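Local coordinates for catalase (Pseudomonas syringae, PDB 1M7S), which decomposes hydrogen peroxide into water and oxygen at a heme group, protecting the cell from the oxidant's toxic effects, at residues 52-57 with 96-101; 255-260 with 285-290; 127-132 with 322-327. All coordinates share one frame; numbering follows the deposited sequence.

Contact 1 of 3, residues 52-57 with 96-101; sequences HARGTG and NHSPET. With HEM (protoporphyrin IX containing Fe), chain E.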
loop_
_atom_site.group_PDB
_atom_site.type_symbol
_atom_site.label_atom_id
_atom_site.label_comp_id
_atom_site.label_asym_id
_atom_site.label_seq_id
_atom_site.Cartn_x
_atom_site.Cartn_y
_atom_site.Cartn_z
ATOM N N HIS A 52 3.238 -18.195 -10.541
ATOM C CA HIS A 52 2.575 -17.992 -11.866
ATOM C C HIS A 52 2.608 -16.513 -12.265
ATOM O O HIS A 52 1.766 -15.980 -12.980
ATOM C CB HIS A 52 1.136 -18.513 -11.812
ATOM C CG HIS A 52 0.983 -19.993 -11.552
ATOM N ND1 HIS A 52 0.695 -20.845 -12.567
ATOM C CD2 HIS A 52 1.051 -20.760 -10.430
ATOM C CE1 HIS A 52 0.594 -22.098 -12.094
ATOM N NE2 HIS A 52 0.811 -22.039 -10.779
ATOM N N ALA A 53 3.739 -15.809 -12.011
ATOM C CA ALA A 53 3.850 -14.414 -12.392
ATOM C C ALA A 53 3.953 -14.237 -13.904
ATOM O O ALA A 53 3.500 -13.210 -14.416
ATOM C CB ALA A 53 5.127 -13.848 -11.739
ATOM N N ARG A 54 4.557 -15.165 -14.629
ATOM C CA ARG A 54 4.739 -15.108 -16.072
ATOM C C ARG A 54 3.448 -15.664 -16.751
ATOM O O ARG A 54 3.224 -16.882 -16.600
ATOM C CB ARG A 54 5.928 -16.005 -16.459
ATOM C CG ARG A 54 6.224 -16.134 -17.935
ATOM C CD ARG A 54 6.499 -14.762 -18.534
ATOM N NE ARG A 54 7.499 -14.749 -19.566
ATOM C CZ ARG A 54 7.557 -14.059 -20.681
ATOM N NH1 ARG A 54 8.649 -14.220 -21.414
ATOM N NH2 ARG A 54 6.560 -13.286 -21.094
ATOM N N GLY A 55 2.675 -14.799 -17.400
ATOM C CA GLY A 55 1.386 -15.378 -17.896
ATOM C C GLY A 55 0.918 -14.672 -19.181
ATOM O O GLY A 55 1.483 -13.673 -19.598
ATOM N N THR A 56 -0.078 -15.293 -19.821
ATOM C CA THR A 56 -0.682 -14.819 -21.053
ATOM C C THR A 56 -2.218 -14.929 -20.926
ATOM O O THR A 56 -2.611 -16.057 -20.639
ATOM C CB THR A 56 -0.298 -15.714 -22.255
ATOM O OG1 THR A 56 1.123 -15.913 -22.308
ATOM C CG2 THR A 56 -0.751 -15.068 -23.561
ATOM N N GLY A 57 -2.952 -13.859 -21.239
ATOM C CA GLY A 57 -4.403 -13.910 -21.074
ATOM C C GLY A 57 -5.051 -13.718 -22.435
ATOM O O GLY A 57 -4.507 -13.100 -23.346
ATOM N N ASN A 96 8.301 -12.241 -14.166
ATOM C CA ASN A 96 7.929 -11.722 -15.472
ATOM C C ASN A 96 9.154 -11.656 -16.386
ATOM O O ASN A 96 10.298 -11.379 -16.022
ATOM C CB ASN A 96 7.432 -10.286 -15.566
ATOM C CG ASN A 96 6.829 -9.838 -14.261
ATOM O OD1 ASN A 96 5.678 -10.178 -13.974
ATOM N ND2 ASN A 96 7.604 -9.116 -13.481
ATOM N N HIS A 97 8.810 -11.928 -17.645
ATOM C CA HIS A 97 9.814 -11.947 -18.674
ATOM C C HIS A 97 10.806 -13.051 -18.383
ATOM O O HIS A 97 11.678 -13.114 -19.243
ATOM C CB HIS A 97 10.474 -10.580 -18.796
ATOM C CG HIS A 97 9.500 -9.526 -19.241
ATOM N ND1 HIS A 97 9.660 -8.182 -18.994
ATOM C CD2 HIS A 97 8.325 -9.621 -19.937
ATOM C CE1 HIS A 97 8.634 -7.524 -19.505
ATOM N NE2 HIS A 97 7.790 -8.350 -20.081
ATOM N N SER A 98 10.554 -14.073 -17.578
ATOM C CA SER A 98 11.399 -15.258 -17.549
ATOM C C SER A 98 11.116 -16.035 -18.836
ATOM O O SER A 98 9.979 -15.975 -19.344
ATOM C CB SER A 98 11.048 -16.148 -16.355
ATOM O OG SER A 98 9.669 -16.576 -16.322
ATOM N N PRO A 99 12.075 -16.772 -19.354
ATOM C CA PRO A 99 11.952 -17.558 -20.543
ATOM C C PRO A 99 10.785 -18.519 -20.406
ATOM O O PRO A 99 10.684 -19.242 -19.422
ATOM C CB PRO A 99 13.259 -18.382 -20.716
ATOM C CG PRO A 99 14.231 -17.489 -19.937
ATOM C CD PRO A 99 13.450 -16.856 -18.781
ATOM N N GLU A 100 9.922 -18.597 -21.417
ATOM C CA GLU A 100 8.776 -19.494 -21.370
ATOM C C GLU A 100 9.212 -20.922 -21.646
ATOM O O GLU A 100 8.452 -21.864 -21.412
ATOM C CB GLU A 100 7.637 -18.943 -22.280
ATOM C CG GLU A 100 6.960 -17.733 -21.606
ATOM C CD GLU A 100 5.914 -17.064 -22.473
ATOM O OE1 GLU A 100 5.022 -16.331 -21.992
ATOM O OE2 GLU A 100 5.920 -17.211 -23.722
ATOM N N THR A 101 10.474 -21.178 -22.019
ATOM C CA THR A 101 11.089 -22.484 -22.150
ATOM C C THR A 101 11.559 -23.108 -20.840
ATOM O O THR A 101 11.950 -24.291 -20.794
ATOM C CB THR A 101 12.386 -22.399 -23.016
ATOM O OG1 THR A 101 13.051 -21.137 -22.770
ATOM C CG2 THR A 101 12.050 -22.483 -24.481
HETATM C CHA HEM E . -1.611 -18.895 -8.631
HETATM C CHB HEM E . -2.688 -23.403 -10.027
HETATM C CHC HEM E . -1.688 -25.005 -5.579
HETATM C CHD HEM E . -1.585 -20.417 -3.975
HETATM C C1A HEM E . -1.974 -19.988 -9.383
HETATM C C2A HEM E . -2.297 -19.939 -10.830
HETATM C C3A HEM E . -2.592 -21.180 -11.212
HETATM C C4A HEM E . -2.448 -22.041 -10.050
HETATM C CMA HEM E . -3.028 -21.688 -12.593
HETATM C CAA HEM E . -2.280 -18.623 -11.625
HETATM C CBA HEM E . -3.694 -18.000 -11.879
HETATM C CGA HEM E . -3.537 -16.804 -12.857
HETATM O O1A HEM E . -3.773 -15.697 -12.315
HETATM O O2A HEM E . -3.255 -17.163 -14.017
HETATM C C1B HEM E . -2.545 -24.230 -8.946
HETATM C C2B HEM E . -2.866 -25.651 -8.913
HETATM C C3B HEM E . -2.572 -26.099 -7.674
HETATM C C4B HEM E . -2.085 -24.980 -6.916
HETATM C CMB HEM E . -3.406 -26.426 -10.123
HETATM C CAB HEM E . -2.670 -27.498 -7.064
HETATM C CBB HEM E . -3.511 -28.424 -7.481
HETATM C C1C HEM E . -1.687 -23.904 -4.762
HETATM C C2C HEM E . -1.762 -23.941 -3.319
HETATM C C3C HEM E . -1.761 -22.677 -2.875
HETATM C C4C HEM E . -1.631 -21.820 -4.034
HETATM C CMC HEM E . -1.902 -25.217 -2.447
HETATM C CAC HEM E . -1.841 -22.114 -1.442
HETATM C CBC HEM E . -2.617 -22.637 -0.476
HETATM C C1D HEM E . -1.510 -19.623 -5.126
HETATM C C2D HEM E . -1.363 -18.178 -5.114
HETATM C C3D HEM E . -1.370 -17.754 -6.380
HETATM C C4D HEM E . -1.522 -18.919 -7.225
HETATM C CMD HEM E . -1.215 -17.381 -3.806
HETATM C CAD HEM E . -1.255 -16.296 -6.910
HETATM C CBD HEM E . -2.699 -15.740 -7.190
HETATM C CGD HEM E . -2.730 -14.259 -7.522
HETATM O O1D HEM E . -3.741 -13.862 -8.201
HETATM O O2D HEM E . -1.847 -13.456 -7.134
HETATM N NA HEM E . -2.031 -21.290 -8.976
HETATM N NB HEM E . -2.089 -23.834 -7.705
HETATM N NC HEM E . -1.578 -22.595 -5.178
HETATM N ND HEM E . -1.656 -20.031 -6.437
HETATM FE FE HEM E . -1.903 -21.929 -7.055
HETATM O O HOH W 1 0.377 -22.875 -7.554
HETATM O O HOH W 2 2.986 -17.099 -20.286
#
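The backbones come nearest at R54 and N96, CA to CA 4.7 Å, beside the point where R54 meets S98, as the lead-in to strand 55-64 passes an irregular loop. With its CG anti to the backbone N (chi1 177°) and two further bends, the R54 chain swings its guanidinium across to the carbonyl oxygen of S98 and grips it side-on. R54 NE lies 2.8 Å from S98 O in a fairly straight bond (160°) within the carbonyl plane, while R54 NH1 reaches S98 O at 3.0 Å, more bent and from above that plane. NH1 also hydrogen-bonds S235. Arginine suits the place by offering two N-H groups to one acceptor, and the paired bonds fix its rotation. E100 crosses R54 at about a right angle and sets OE1 over one face of the guanidinium, toward its rim, the two planes 35° apart; the backbone of H97 covers the opposite face. The salt bridge, R54 NH2 to E100 OE1 at 3.5 Å, therefore rests on charge alone. E100 OE1 also accepts from a water, 2.8 Å away, that is hydrogen-bonded to T56 OG1, and both side chains hydrogen-bond to T238. H52 spreads its ring flat over the heme, CD2 3.3 Å from heme C1A, and hydrogen-bonds S90 through ND1. This stacked histidine marks the distal pocket of heme catalases, consistent with its predicted active-site role.

Contact 2 of 3, residues 255-260 with 285-290; sequences LYVQVL and KKIGQM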
loop_
_atom_site.group_PDB
_atom_site.type_symbol
_atom_site.label_atom_id
_atom_site.label_comp_id
_atom_site.label_asym_id
_atom_site.label_seq_id
_atom_site.Cartn_x
_atom_site.Cartn_y
_atom_site.Cartn_z
ATOM N N LEU A 255 -14.317 -30.145 -22.561
ATOM C CA LEU A 255 -14.321 -30.369 -21.105
ATOM C C LEU A 255 -14.956 -31.707 -20.770
ATOM O O LEU A 255 -16.107 -31.989 -21.161
ATOM C CB LEU A 255 -15.099 -29.238 -20.406
ATOM C CG LEU A 255 -15.189 -29.282 -18.878
ATOM C CD1 LEU A 255 -13.757 -29.233 -18.284
ATOM C CD2 LEU A 255 -16.056 -28.161 -18.360
ATOM N N TYR A 256 -14.206 -32.515 -20.027
ATOM C CA TYR A 256 -14.679 -33.782 -19.511
ATOM C C TYR A 256 -14.741 -33.839 -17.979
ATOM O O TYR A 256 -13.901 -33.233 -17.283
ATOM C CB TYR A 256 -13.759 -34.907 -19.989
ATOM C CG TYR A 256 -13.830 -35.237 -21.449
ATOM C CD1 TYR A 256 -13.102 -34.465 -22.356
ATOM C CD2 TYR A 256 -14.583 -36.308 -21.938
ATOM C CE1 TYR A 256 -13.138 -34.750 -23.710
ATOM C CE2 TYR A 256 -14.636 -36.595 -23.296
ATOM C CZ TYR A 256 -13.923 -35.799 -24.165
ATOM O OH TYR A 256 -13.937 -36.026 -25.513
ATOM N N VAL A 257 -15.678 -34.665 -17.472
ATOM C CA VAL A 257 -15.755 -34.909 -16.024
ATOM C C VAL A 257 -15.621 -36.396 -15.686
ATOM O O VAL A 257 -15.994 -37.257 -16.493
ATOM C CB VAL A 257 -16.971 -34.361 -15.290
ATOM C CG1 VAL A 257 -16.964 -32.818 -15.323
ATOM C CG2 VAL A 257 -18.311 -34.904 -15.806
ATOM N N GLN A 258 -15.021 -36.695 -14.517
ATOM C CA GLN A 258 -14.918 -38.031 -13.947
ATOM C C GLN A 258 -15.726 -37.934 -12.664
ATOM O O GLN A 258 -15.589 -36.918 -11.949
ATOM C CB GLN A 258 -13.516 -38.558 -13.572
ATOM C CG GLN A 258 -12.711 -38.993 -14.778
ATOM C CD GLN A 258 -11.306 -39.332 -14.277
ATOM O OE1 GLN A 258 -10.657 -38.396 -13.789
ATOM N NE2 GLN A 258 -10.863 -40.569 -14.408
ATOM N N VAL A 259 -16.661 -38.847 -12.434
ATOM C CA VAL A 259 -17.599 -38.699 -11.330
ATOM C C VAL A 259 -17.583 -39.843 -10.353
ATOM O O VAL A 259 -17.599 -40.976 -10.861
ATOM C CB VAL A 259 -19.045 -38.617 -11.931
ATOM C CG1 VAL A 259 -20.166 -38.440 -10.933
ATOM C CG2 VAL A 259 -19.150 -37.485 -12.939
ATOM N N LEU A 260 -17.542 -39.544 -9.064
ATOM C CA LEU A 260 -17.650 -40.562 -8.029
ATOM C C LEU A 260 -18.625 -40.090 -6.953
ATOM O O LEU A 260 -18.746 -38.901 -6.597
ATOM C CB LEU A 260 -16.335 -40.884 -7.324
ATOM C CG LEU A 260 -15.220 -41.583 -8.092
ATOM C CD1 LEU A 260 -13.936 -41.651 -7.270
ATOM C CD2 LEU A 260 -15.617 -42.985 -8.487
ATOM N N LYS A 285 -16.837 -38.228 -19.165
ATOM C CA LYS A 285 -18.005 -37.814 -19.917
ATOM C C LYS A 285 -17.821 -36.370 -20.402
ATOM O O LYS A 285 -17.493 -35.498 -19.612
ATOM C CB LYS A 285 -19.260 -37.889 -19.027
ATOM C CG LYS A 285 -20.486 -37.156 -19.557
ATOM C CD LYS A 285 -21.746 -37.352 -18.745
ATOM C CE LYS A 285 -22.924 -36.720 -19.524
ATOM N NZ LYS A 285 -24.237 -37.195 -18.991
ATOM N N LYS A 286 -17.983 -36.144 -21.709
ATOM C CA LYS A 286 -17.820 -34.764 -22.206
ATOM C C LYS A 286 -18.989 -33.888 -21.816
ATOM O O LYS A 286 -20.178 -34.309 -21.909
ATOM C CB LYS A 286 -17.685 -34.799 -23.736
ATOM C CG LYS A 286 -17.509 -33.399 -24.319
ATOM C CD LYS A 286 -16.911 -33.460 -25.716
ATOM C CE LYS A 286 -17.811 -34.152 -26.714
ATOM N NZ LYS A 286 -19.248 -34.149 -26.351
ATOM N N ILE A 287 -18.753 -32.670 -21.317
ATOM C CA ILE A 287 -19.824 -31.794 -20.902
ATOM C C ILE A 287 -19.842 -30.430 -21.578
ATOM O O ILE A 287 -20.766 -29.638 -21.281
ATOM C CB ILE A 287 -19.833 -31.554 -19.373
ATOM C CG1 ILE A 287 -18.534 -30.893 -18.852
ATOM C CG2 ILE A 287 -20.076 -32.864 -18.631
ATOM C CD1 ILE A 287 -18.750 -30.430 -17.396
ATOM N N GLY A 288 -18.903 -30.175 -22.482
ATOM C CA GLY A 288 -18.911 -28.859 -23.144
ATOM C C GLY A 288 -17.601 -28.674 -23.942
ATOM O O GLY A 288 -16.723 -29.528 -23.939
ATOM N N GLN A 289 -17.488 -27.452 -24.454
ATOM C CA GLN A 289 -16.347 -27.106 -25.315
ATOM C C GLN A 289 -16.044 -25.629 -25.161
ATOM O O GLN A 289 -16.932 -24.774 -25.105
ATOM C CB GLN A 289 -16.518 -27.507 -26.784
ATOM C CG GLN A 289 -15.338 -27.105 -27.675
ATOM C CD GLN A 289 -15.559 -27.589 -29.116
ATOM O OE1 GLN A 289 -15.907 -26.730 -29.935
ATOM N NE2 GLN A 289 -15.337 -28.837 -29.474
ATOM N N MET A 290 -14.716 -25.353 -25.062
ATOM C CA MET A 290 -14.301 -23.946 -24.927
ATOM C C MET A 290 -13.445 -23.566 -26.145
ATOM O O MET A 290 -12.658 -24.366 -26.635
ATOM C CB MET A 290 -13.498 -23.767 -23.623
ATOM C CG MET A 290 -12.935 -22.349 -23.472
ATOM S SD MET A 290 -12.241 -22.061 -21.804
ATOM C CE MET A 290 -10.980 -23.294 -21.762
#
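I287 N gives the shortest bond between the strands, 2.7 Å to L255 O, nearly straight at 173°. L255 N in turn donates to G288 O at 2.8 Å. I287 and G288 together lie opposite L255, a classic beta bulge. G288 suits its place, since its phi of 169° is one that residues with side chains seldom adopt. Beyond the bulge, V257 and K285 form a regular antiparallel hydrogen-bonded pair, bonded in both directions. Between the bulge and this pair, Y256 and K286 form the non-hydrogen-bonded pair. There K286 CB sits over a face of the Y256 ring, 4.0 Å from its centroid, in a CH-pi contact; K286 CD runs on past Y256 OH, and only the amino end turns away from the strand pair. I287 turns CG1 between its backbone N and carbonyl carbon (chi1 61°), which reaches CD1 across to L255 CD2 at 3.7 Å and to V257 CG1 at 3.6 Å. Branched aliphatic residues suit this buried spot, where W212 and F210 of strand 205-214 cover L255 and V257. Strand 252-260 thus lies between strands 205-214 and 284-295, a bulged antiparallel pairing within the beta barrel of the catalase fold.

Contact 3 of 3, residues 127-132 with 322-327; sequences PTFFIR and DRLLQG. With HEM (protoporphyrin IX containing Fe), chain E.
L324 makes the apolar part of the contact, forking its two methyls between the loop and the heme. With CG anti to the backbone N (chi1 -166°) the chain points at the loop, and chi2 parts the methyls, CD2 lying 3.5 Å from F129 CD1 and CD1 3.9 Å from I131 CG1. The same L324 CD1 touches the heme methyl CMC at 3.4 Å. Leucine suits a junction of this kind, because one short branched chain fills in against a phenyl ring, an isoleucine and a porphyrin edge. The F129 ring is packed on both faces, by F130 CD1 and, opposite, by the heme vinyl, with F129 CD2 3.7 Å from heme CAB. Farther along the helix G327, lacking a CB, lets heme CBC come within 3.6 Å of its C atom. The polar interactions lie at the helix start. D322 is the N-cap, its OD1 accepting from L324 N at 2.9 Å and L325 N at 3.1 Å, as suits a short carboxylate able to turn back to N-H groups of the helix's first turn. A water 2.8 Å from both D322 OD1 and R132 O bridges the segments, able to donate to either. I131 O, by contrast, is buried without a polar partner, in plane with the edge of the F129 ring. The charged end of R132 turns away to E409 and D274. In the fold, the loop lies between strand 117-124 and helix 137-144, whose M140 packs on F129 and I131, and it faces the first turn of helix 323-339, which probably supplies the axial heme ligand Y332.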
loop_
_atom_site.group_PDB
_atom_site.type_symbol
_atom_site.label_atom_id
_atom_site.label_comp_id
_atom_site.label_asym_id
_atom_site.label_seq_id
_atom_site.Cartn_x
_atom_site.Cartn_y
_atom_site.Cartn_z
ATOM N N PRO A 127 -1.970 -33.265 -14.140
ATOM C CA PRO A 127 -3.216 -33.635 -13.439
ATOM C C PRO A 127 -3.079 -33.881 -11.956
ATOM O O PRO A 127 -4.003 -34.178 -11.186
ATOM C CB PRO A 127 -3.647 -34.941 -14.150
ATOM C CG PRO A 127 -2.294 -35.511 -14.473
ATOM C CD PRO A 127 -1.441 -34.337 -14.988
ATOM N N THR A 128 -1.819 -33.855 -11.457
ATOM C CA THR A 128 -1.520 -34.129 -10.058
ATOM C C THR A 128 -0.571 -33.007 -9.581
ATOM O O THR A 128 0.049 -32.362 -10.418
ATOM C CB THR A 128 -0.844 -35.492 -9.834
ATOM O OG1 THR A 128 0.260 -35.742 -10.713
ATOM C CG2 THR A 128 -1.920 -36.566 -10.071
ATOM N N PHE A 129 -0.396 -32.927 -8.273
ATOM C CA PHE A 129 0.503 -31.906 -7.708
ATOM C C PHE A 129 1.572 -32.578 -6.859
ATOM O O PHE A 129 1.541 -33.812 -6.677
ATOM C CB PHE A 129 -0.334 -30.941 -6.864
ATOM C CG PHE A 129 0.364 -29.608 -6.767
ATOM C CD1 PHE A 129 0.764 -29.108 -5.530
ATOM C CD2 PHE A 129 0.609 -28.875 -7.915
ATOM C CE1 PHE A 129 1.393 -27.885 -5.479
ATOM C CE2 PHE A 129 1.253 -27.651 -7.858
ATOM C CZ PHE A 129 1.655 -27.163 -6.625
ATOM N N PHE A 130 2.595 -31.849 -6.453
ATOM C CA PHE A 130 3.697 -32.441 -5.714
ATOM C C PHE A 130 3.344 -32.694 -4.267
ATOM O O PHE A 130 4.036 -33.535 -3.655
ATOM C CB PHE A 130 4.911 -31.501 -5.776
ATOM C CG PHE A 130 5.226 -31.039 -7.183
ATOM C CD1 PHE A 130 4.740 -29.837 -7.676
ATOM C CD2 PHE A 130 6.118 -31.767 -7.946
ATOM C CE1 PHE A 130 5.068 -29.419 -8.959
ATOM C CE2 PHE A 130 6.475 -31.354 -9.219
ATOM C CZ PHE A 130 5.939 -30.187 -9.736
ATOM N N ILE A 131 2.436 -31.883 -3.699
ATOM C CA ILE A 131 2.186 -32.072 -2.263
ATOM C C ILE A 131 0.690 -32.277 -2.020
ATOM O O ILE A 131 -0.032 -32.060 -2.990
ATOM C CB ILE A 131 2.654 -30.851 -1.444
ATOM C CG1 ILE A 131 2.074 -29.577 -2.037
ATOM C CG2 ILE A 131 4.175 -30.847 -1.357
ATOM C CD1 ILE A 131 2.283 -28.308 -1.181
ATOM N N ARG A 132 0.300 -32.726 -0.818
ATOM C CA ARG A 132 -1.144 -32.966 -0.667
ATOM C C ARG A 132 -1.794 -32.165 0.428
ATOM O O ARG A 132 -2.972 -32.464 0.738
ATOM C CB ARG A 132 -1.328 -34.491 -0.430
ATOM C CG ARG A 132 -0.530 -34.990 0.765
ATOM C CD ARG A 132 -0.890 -36.413 1.117
ATOM N NE ARG A 132 -0.768 -37.439 0.095
ATOM C CZ ARG A 132 0.098 -38.450 0.224
ATOM N NH1 ARG A 132 0.076 -39.415 -0.692
ATOM N NH2 ARG A 132 0.972 -38.450 1.250
ATOM N N ASP A 322 -10.315 -32.207 -0.140
ATOM C CA ASP A 322 -8.918 -32.376 -0.520
ATOM C C ASP A 322 -8.184 -31.298 0.271
ATOM O O ASP A 322 -8.497 -30.101 0.147
ATOM C CB ASP A 322 -8.801 -32.143 -2.032
ATOM C CG ASP A 322 -7.441 -32.007 -2.644
ATOM O OD1 ASP A 322 -6.518 -31.453 -2.000
ATOM O OD2 ASP A 322 -7.267 -32.480 -3.806
ATOM N N ARG A 323 -7.206 -31.707 1.071
ATOM C CA ARG A 323 -6.534 -30.756 1.917
ATOM C C ARG A 323 -5.653 -29.710 1.259
ATOM O O ARG A 323 -5.422 -28.667 1.895
ATOM C CB ARG A 323 -5.654 -31.551 2.925
ATOM C CG ARG A 323 -6.617 -32.278 3.853
ATOM C CD ARG A 323 -5.780 -33.078 4.861
ATOM N NE ARG A 323 -6.641 -34.040 5.572
ATOM C CZ ARG A 323 -6.104 -34.933 6.440
ATOM N NH1 ARG A 323 -4.817 -34.965 6.696
ATOM N NH2 ARG A 323 -6.948 -35.736 7.074
ATOM N N LEU A 324 -5.244 -29.898 0.034
ATOM C CA LEU A 324 -4.506 -28.901 -0.710
ATOM C C LEU A 324 -5.501 -27.846 -1.202
ATOM O O LEU A 324 -5.271 -26.622 -1.142
ATOM C CB LEU A 324 -3.842 -29.620 -1.913
ATOM C CG LEU A 324 -2.768 -28.780 -2.603
ATOM C CD1 LEU A 324 -1.616 -28.507 -1.651
ATOM C CD2 LEU A 324 -2.313 -29.512 -3.858
ATOM N N LEU A 325 -6.656 -28.361 -1.700
ATOM C CA LEU A 325 -7.680 -27.438 -2.195
ATOM C C LEU A 325 -8.219 -26.495 -1.126
ATOM O O LEU A 325 -8.484 -25.300 -1.380
ATOM C CB LEU A 325 -8.898 -28.155 -2.773
ATOM C CG LEU A 325 -10.056 -27.275 -3.308
ATOM C CD1 LEU A 325 -9.665 -26.204 -4.318
ATOM C CD2 LEU A 325 -11.101 -28.234 -3.916
ATOM N N GLN A 326 -8.493 -27.024 0.064
ATOM C CA GLN A 326 -8.980 -26.266 1.190
ATOM C C GLN A 326 -8.122 -25.017 1.413
ATOM O O GLN A 326 -8.637 -23.907 1.602
ATOM C CB GLN A 326 -9.017 -27.150 2.447
ATOM C CG GLN A 326 -10.064 -28.298 2.361
ATOM C CD GLN A 326 -11.408 -27.715 2.785
ATOM O OE1 GLN A 326 -11.509 -27.061 3.802
ATOM N NE2 GLN A 326 -12.484 -27.943 2.003
ATOM N N GLY A 327 -6.797 -25.177 1.437
ATOM C CA GLY A 327 -5.910 -24.000 1.549
ATOM C C GLY A 327 -6.052 -23.011 0.407
ATOM O O GLY A 327 -5.947 -21.772 0.617
HETATM C CHA HEM E . -1.611 -18.895 -8.631
HETATM C CHB HEM E . -2.688 -23.403 -10.027
HETATM C CHC HEM E . -1.688 -25.005 -5.579
HETATM C CHD HEM E . -1.585 -20.417 -3.975
HETATM C C1A HEM E . -1.974 -19.988 -9.383
HETATM C C2A HEM E . -2.297 -19.939 -10.830
HETATM C C3A HEM E . -2.592 -21.180 -11.212
HETATM C C4A HEM E . -2.448 -22.041 -10.050
HETATM C CMA HEM E . -3.028 -21.688 -12.593
HETATM C CAA HEM E . -2.280 -18.623 -11.625
HETATM C CBA HEM E . -3.694 -18.000 -11.879
HETATM C CGA HEM E . -3.537 -16.804 -12.857
HETATM O O1A HEM E . -3.773 -15.697 -12.315
HETATM O O2A HEM E . -3.255 -17.163 -14.017
HETATM C C1B HEM E . -2.545 -24.230 -8.946
HETATM C C2B HEM E . -2.866 -25.651 -8.913
HETATM C C3B HEM E . -2.572 -26.099 -7.674
HETATM C C4B HEM E . -2.085 -24.980 -6.916
HETATM C CMB HEM E . -3.406 -26.426 -10.123
HETATM C CAB HEM E . -2.670 -27.498 -7.064
HETATM C CBB HEM E . -3.511 -28.424 -7.481
HETATM C C1C HEM E . -1.687 -23.904 -4.762
HETATM C C2C HEM E . -1.762 -23.941 -3.319
HETATM C C3C HEM E . -1.761 -22.677 -2.875
HETATM C C4C HEM E . -1.631 -21.820 -4.034
HETATM C CMC HEM E . -1.902 -25.217 -2.447
HETATM C CAC HEM E . -1.841 -22.114 -1.442
HETATM C CBC HEM E . -2.617 -22.637 -0.476
HETATM C C1D HEM E . -1.510 -19.623 -5.126
HETATM C C2D HEM E . -1.363 -18.178 -5.114
HETATM C C3D HEM E . -1.370 -17.754 -6.380
HETATM C C4D HEM E . -1.522 -18.919 -7.225
HETATM C CMD HEM E . -1.215 -17.381 -3.806
HETATM C CAD HEM E . -1.255 -16.296 -6.910
HETATM C CBD HEM E . -2.699 -15.740 -7.190
HETATM C CGD HEM E . -2.730 -14.259 -7.522
HETATM O O1D HEM E . -3.741 -13.862 -8.201
HETATM O O2D HEM E . -1.847 -13.456 -7.134
HETATM N NA HEM E . -2.031 -21.290 -8.976
HETATM N NB HEM E . -2.089 -23.834 -7.705
HETATM N NC HEM E . -1.578 -22.595 -5.178
HETATM N ND HEM E . -1.656 -20.031 -6.437
HETATM FE FE HEM E . -1.903 -21.929 -7.055
HETATM O O HOH W 3 -4.628 -33.419 -1.253
HETATM O O HOH W 1 0.377 -22.875 -7.554
#

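How the contacts relate
Contacts 1 and 3 share the heme and the water on its iron: their centres lie about 23 Å apart, yet their nearest atoms come within about 6 Å. Contact 1 supplies a predicted active-site residue, H52, and contact 3 borders the site through F129, whose side chain is about 6 Å from that of H52 and about 4 Å from that of N124. Contact 2 lies away from it, the L255 side chain about 13 Å from a heme. It joins contact 1 through the sheet, in which strands 55-64 and 284-295 are neighbours, although their centres are about 28 Å apart. Along the chain, contact 2 nests inside the loop closed by contact 3, their nearest atoms about 8 Å apart.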